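Local coordinates for MarR family transcriptional regulator (Staphylococcus epidermidis, PDB 5HLI), which probably binds DNA as a dimeric MarR-type transcription factor and senses oxidants through disulfide formation, at residues Phe37-Leu47 against Met75-Trp84. The protein carries 1 engineered substitution. Residues are numbered along the deposited sequence; the frame is centred on the assembly and turned at random.
Sequences FGITYSQYLVL and MLKRLEQSGW. Engineered in segment 75-84: M75 (natural residue Leu).
The W84 indole carries I39 CG2 and L47 CD1 on one face, both offset toward its rim; L47 CD1 makes a CH-pi contact 3.9 Å from the centroid of the six-membered ring, 23° off its normal. This is the winged-helix DNA-binding domain: 69-81, probably the recognition helix of the helix-turn-helix as in MarR relatives, packs across helix 41-52. At the indole edge, in plane, lie F37 O and a water that accepts from W84 NE1 (2.8 Å) and donates to F37 O (2.7 Å), a one-water bridge between the segments. The R78 guanidinium has S82 CB above one face and two waters in the plane at its edge. The axes of 41-47 and 75-81 approach to 10.3 Å at a signed crossing angle of -81°. L79 sits between the helices, its CD1 3.7 Å from V46 CG1 and its CD2 against Q43 OE1 and CB. Engineered M75, turned about the CG-SD bond (chi3 -87°), sets SD 3.4 Å from S42 CB. No direct hydrogen bond joins the segments; instead three waters are each placed to donate to G38 O. One accepts from Q43 NE2 and R78 NE, another from R78 NH2. The third also reaches Q43 OE1 and S82 OG, but can donate to only two of its three acceptors at a time. S82 OG itself donates to R78 O (2.7 Å), from the face opposite S82 N.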
loop_
_atom_site.group_PDB
_atom_site.type_symbol
_atom_site.label_atom_id
_atom_site.label_comp_id
_atom_site.label_asym_id
_atom_site.label_seq_id
_atom_site.Cartn_x
_atom_site.Cartn_y
_atom_site.Cartn_z
ATOM N N PHE A 37 6.393 -16.042 -9.700
ATOM C CA PHE A 37 6.230 -16.163 -11.142
ATOM C C PHE A 37 7.335 -15.458 -11.917
ATOM O O PHE A 37 7.350 -15.531 -13.148
ATOM C CB PHE A 37 4.861 -15.618 -11.573
ATOM C CG PHE A 37 3.715 -16.526 -11.229
ATOM C CD1 PHE A 37 3.394 -17.599 -12.047
ATOM C CD2 PHE A 37 2.967 -16.316 -10.082
ATOM C CE1 PHE A 37 2.342 -18.445 -11.731
ATOM C CE2 PHE A 37 1.915 -17.158 -9.758
ATOM C CZ PHE A 37 1.602 -18.223 -10.587
ATOM N N GLY A 38 8.258 -14.786 -11.230
ATOM C CA GLY A 38 9.340 -14.099 -11.903
ATOM C C GLY A 38 8.956 -12.803 -12.580
ATOM O O GLY A 38 9.677 -12.349 -13.473
ATOM N N ILE A 39 7.841 -12.189 -12.185
ATOM C CA ILE A 39 7.353 -10.976 -12.823
ATOM C C ILE A 39 7.282 -9.857 -11.791
ATOM O O ILE A 39 7.259 -10.087 -10.579
ATOM C CB ILE A 39 5.979 -11.185 -13.491
ATOM C CG1 ILE A 39 4.940 -11.617 -12.455
ATOM C CG2 ILE A 39 6.079 -12.207 -14.621
ATOM C CD1 ILE A 39 3.537 -11.760 -13.015
ATOM N N THR A 40 7.248 -8.628 -12.292
ATOM C CA THR A 40 7.116 -7.442 -11.461
ATOM C C THR A 40 5.677 -6.942 -11.499
ATOM O O THR A 40 4.838 -7.441 -12.251
ATOM C CB THR A 40 8.068 -6.340 -11.931
ATOM O OG1 THR A 40 7.654 -5.875 -13.221
ATOM C CG2 THR A 40 9.497 -6.868 -12.021
ATOM N N TYR A 41 5.402 -5.933 -10.669
ATOM C CA TYR A 41 4.084 -5.307 -10.674
ATOM C C TYR A 41 3.745 -4.756 -12.054
ATOM O O TYR A 41 2.640 -4.966 -12.564
ATOM C CB TYR A 41 4.027 -4.202 -9.617
ATOM C CG TYR A 41 2.854 -3.265 -9.779
ATOM C CD1 TYR A 41 1.548 -3.728 -9.671
ATOM C CD2 TYR A 41 3.051 -1.913 -10.032
ATOM C CE1 TYR A 41 0.473 -2.875 -9.815
ATOM C CE2 TYR A 41 1.982 -1.049 -10.176
ATOM C CZ TYR A 41 0.696 -1.535 -10.069
ATOM O OH TYR A 41 -0.371 -0.680 -10.214
ATOM N N SER A 42 4.697 -4.057 -12.681
ATOM C CA SER A 42 4.437 -3.453 -13.984
ATOM C C SER A 42 4.210 -4.512 -15.058
ATOM O O SER A 42 3.356 -4.341 -15.935
ATOM C CB SER A 42 5.591 -2.528 -14.370
ATOM O OG SER A 42 5.651 -1.399 -13.514
ATOM N N GLN A 43 4.969 -5.614 -15.012
ATOM C CA GLN A 43 4.705 -6.721 -15.928
ATOM C C GLN A 43 3.331 -7.325 -15.671
ATOM O O GLN A 43 2.616 -7.692 -16.611
ATOM C CB GLN A 43 5.786 -7.795 -15.793
ATOM C CG GLN A 43 7.190 -7.329 -16.157
ATOM C CD GLN A 43 8.231 -8.406 -15.919
ATOM O OE1 GLN A 43 7.907 -9.590 -15.838
ATOM N NE2 GLN A 43 9.490 -8.001 -15.804
ATOM N N TYR A 44 2.952 -7.437 -14.396
ATOM C CA TYR A 44 1.631 -7.935 -14.028
ATOM C C TYR A 44 0.528 -7.081 -14.640
ATOM O O TYR A 44 -0.500 -7.606 -15.087
ATOM C CB TYR A 44 1.522 -7.967 -12.503
ATOM C CG TYR A 44 0.263 -8.569 -11.926
ATOM C CD1 TYR A 44 -0.263 -9.759 -12.416
ATOM C CD2 TYR A 44 -0.375 -7.967 -10.850
ATOM C CE1 TYR A 44 -1.408 -10.313 -11.866
ATOM C CE2 TYR A 44 -1.511 -8.511 -10.294
ATOM C CZ TYR A 44 -2.026 -9.684 -10.803
ATOM O OH TYR A 44 -3.161 -10.219 -10.242
ATOM N N LEU A 45 0.723 -5.758 -14.674
ATOM C CA LEU A 45 -0.269 -4.882 -15.292
ATOM C C LEU A 45 -0.423 -5.186 -16.777
ATOM O O LEU A 45 -1.542 -5.185 -17.303
ATOM C CB LEU A 45 0.117 -3.416 -15.087
ATOM C CG LEU A 45 0.045 -2.849 -13.668
ATOM C CD1 LEU A 45 0.420 -1.377 -13.679
ATOM C CD2 LEU A 45 -1.340 -3.044 -13.081
ATOM N N VAL A 46 0.691 -5.445 -17.467
ATOM C CA VAL A 46 0.632 -5.780 -18.890
ATOM C C VAL A 46 -0.092 -7.104 -19.096
ATOM O O VAL A 46 -0.926 -7.240 -20.000
ATOM C CB VAL A 46 2.050 -5.813 -19.492
ATOM C CG1 VAL A 46 2.018 -6.370 -20.917
ATOM C CG2 VAL A 46 2.673 -4.419 -19.474
ATOM N N LEU A 47 0.216 -8.101 -18.266
ATOM C CA LEU A 47 -0.459 -9.389 -18.377
ATOM C C LEU A 47 -1.954 -9.249 -18.112
ATOM O O LEU A 47 -2.772 -9.912 -18.761
ATOM C CB LEU A 47 0.171 -10.391 -17.412
ATOM C CG LEU A 47 1.623 -10.782 -17.707
ATOM C CD1 LEU A 47 2.204 -11.595 -16.559
ATOM C CD2 LEU A 47 1.718 -11.557 -19.016
ATOM N N MET A 75 9.741 -3.712 -20.875
ATOM C CA MET A 75 8.854 -4.644 -20.233
ATOM C C MET A 75 8.374 -5.736 -21.154
ATOM O O MET A 75 8.358 -6.854 -20.762
ATOM C CB MET A 75 7.687 -3.947 -19.617
ATOM C CG MET A 75 8.127 -3.172 -18.439
ATOM S SD MET A 75 6.687 -2.783 -17.565
ATOM C CE MET A 75 6.134 -1.288 -18.304
ATOM N N LEU A 76 7.978 -5.378 -22.364
ATOM C CA LEU A 76 7.513 -6.375 -23.319
ATOM C C LEU A 76 8.653 -7.277 -23.775
ATOM O O LEU A 76 8.461 -8.485 -23.960
ATOM C CB LEU A 76 6.849 -5.687 -24.510
ATOM C CG LEU A 76 5.467 -5.107 -24.200
ATOM C CD1 LEU A 76 4.977 -4.244 -25.345
ATOM C CD2 LEU A 76 4.481 -6.231 -23.908
ATOM N N LYS A 77 9.849 -6.712 -23.963
ATOM C CA LYS A 77 11.005 -7.542 -24.285
ATOM C C LYS A 77 11.278 -8.553 -23.179
ATOM O O LYS A 77 11.574 -9.722 -23.456
ATOM C CB LYS A 77 12.236 -6.668 -24.524
ATOM C CG LYS A 77 12.235 -5.925 -25.850
ATOM C CD LYS A 77 13.539 -5.167 -26.037
ATOM C CE LYS A 77 13.587 -4.462 -27.383
ATOM N NZ LYS A 77 14.862 -3.711 -27.549
ATOM N N ARG A 78 11.175 -8.123 -21.918
ATOM C CA ARG A 78 11.394 -9.041 -20.805
ATOM C C ARG A 78 10.310 -10.110 -20.746
ATOM O O ARG A 78 10.598 -11.282 -20.472
ATOM C CB ARG A 78 11.460 -8.265 -19.488
ATOM C CG ARG A 78 11.566 -9.147 -18.247
ATOM C CD ARG A 78 12.771 -10.088 -18.322
ATOM N NE ARG A 78 12.811 -11.019 -17.195
ATOM C CZ ARG A 78 13.664 -12.035 -17.090
ATOM N NH1 ARG A 78 14.562 -12.253 -18.040
ATOM N NH2 ARG A 78 13.623 -12.832 -16.029
ATOM N N LEU A 79 9.055 -9.728 -21.001
ATOM C CA LEU A 79 7.983 -10.716 -21.016
ATOM C C LEU A 79 8.142 -11.698 -22.169
ATOM O O LEU A 79 7.724 -12.856 -22.057
ATOM C CB LEU A 79 6.624 -10.019 -21.085
ATOM C CG LEU A 79 6.162 -9.375 -19.776
ATOM C CD1 LEU A 79 4.880 -8.582 -19.982
ATOM C CD2 LEU A 79 5.967 -10.442 -18.704
ATOM N N GLU A 80 8.742 -11.264 -23.281
ATOM C CA GLU A 80 9.013 -12.197 -24.371
ATOM C C GLU A 80 10.182 -13.112 -24.028
ATOM O O GLU A 80 10.124 -14.322 -24.279
ATOM C CB GLU A 80 9.293 -11.435 -25.666
ATOM C CG GLU A 80 9.788 -12.324 -26.803
ATOM C CD GLU A 80 10.048 -11.556 -28.086
ATOM O OE1 GLU A 80 9.462 -11.921 -29.127
ATOM O OE2 GLU A 80 10.836 -10.586 -28.054
ATOM N N GLN A 81 11.250 -12.553 -23.453
ATOM C CA GLN A 81 12.404 -13.364 -23.083
ATOM C C GLN A 81 12.044 -14.414 -22.041
ATOM O O GLN A 81 12.618 -15.509 -22.041
ATOM C CB GLN A 81 13.534 -12.471 -22.568
ATOM C CG GLN A 81 14.203 -11.623 -23.640
ATOM C CD GLN A 81 14.898 -12.459 -24.699
ATOM O OE1 GLN A 81 15.597 -13.423 -24.385
ATOM N NE2 GLN A 81 14.711 -12.092 -25.963
ATOM N N SER A 82 11.100 -14.110 -21.153
ATOM C CA SER A 82 10.705 -15.037 -20.100
ATOM C C SER A 82 9.515 -15.903 -20.491
ATOM O O SER A 82 8.955 -16.587 -19.631
ATOM C CB SER A 82 10.403 -14.272 -18.806
ATOM O OG SER A 82 9.483 -13.222 -19.030
ATOM N N GLY A 83 9.111 -15.878 -21.759
ATOM C CA GLY A 83 8.156 -16.839 -22.275
ATOM C C GLY A 83 6.695 -16.513 -22.073
ATOM O O GLY A 83 5.861 -17.420 -22.167
ATOM N N TRP A 84 6.348 -15.251 -21.814
ATOM C CA TRP A 84 4.954 -14.884 -21.580
ATOM C C TRP A 84 4.244 -14.401 -22.839
ATOM O O TRP A 84 3.058 -14.692 -23.029
ATOM C CB TRP A 84 4.865 -13.792 -20.510
ATOM C CG TRP A 84 5.263 -14.232 -19.138
ATOM C CD1 TRP A 84 6.525 -14.272 -18.623
ATOM C CD2 TRP A 84 4.388 -14.663 -18.091
ATOM N NE1 TRP A 84 6.491 -14.716 -17.321
ATOM C CE2 TRP A 84 5.188 -14.960 -16.972
ATOM C CE3 TRP A 84 3.003 -14.833 -17.994
ATOM C CZ2 TRP A 84 4.653 -15.417 -15.772
ATOM C CZ3 TRP A 84 2.474 -15.280 -16.801
ATOM C CH2 TRP A 84 3.296 -15.570 -15.707
HETATM O O HOH W 1 8.527 -14.871 -15.460
HETATM O O HOH W 2 9.331 -11.951 -16.300
HETATM O O HOH W 3 11.303 -10.236 -14.824
HETATM O O HOH W 4 12.313 -13.263 -13.267
#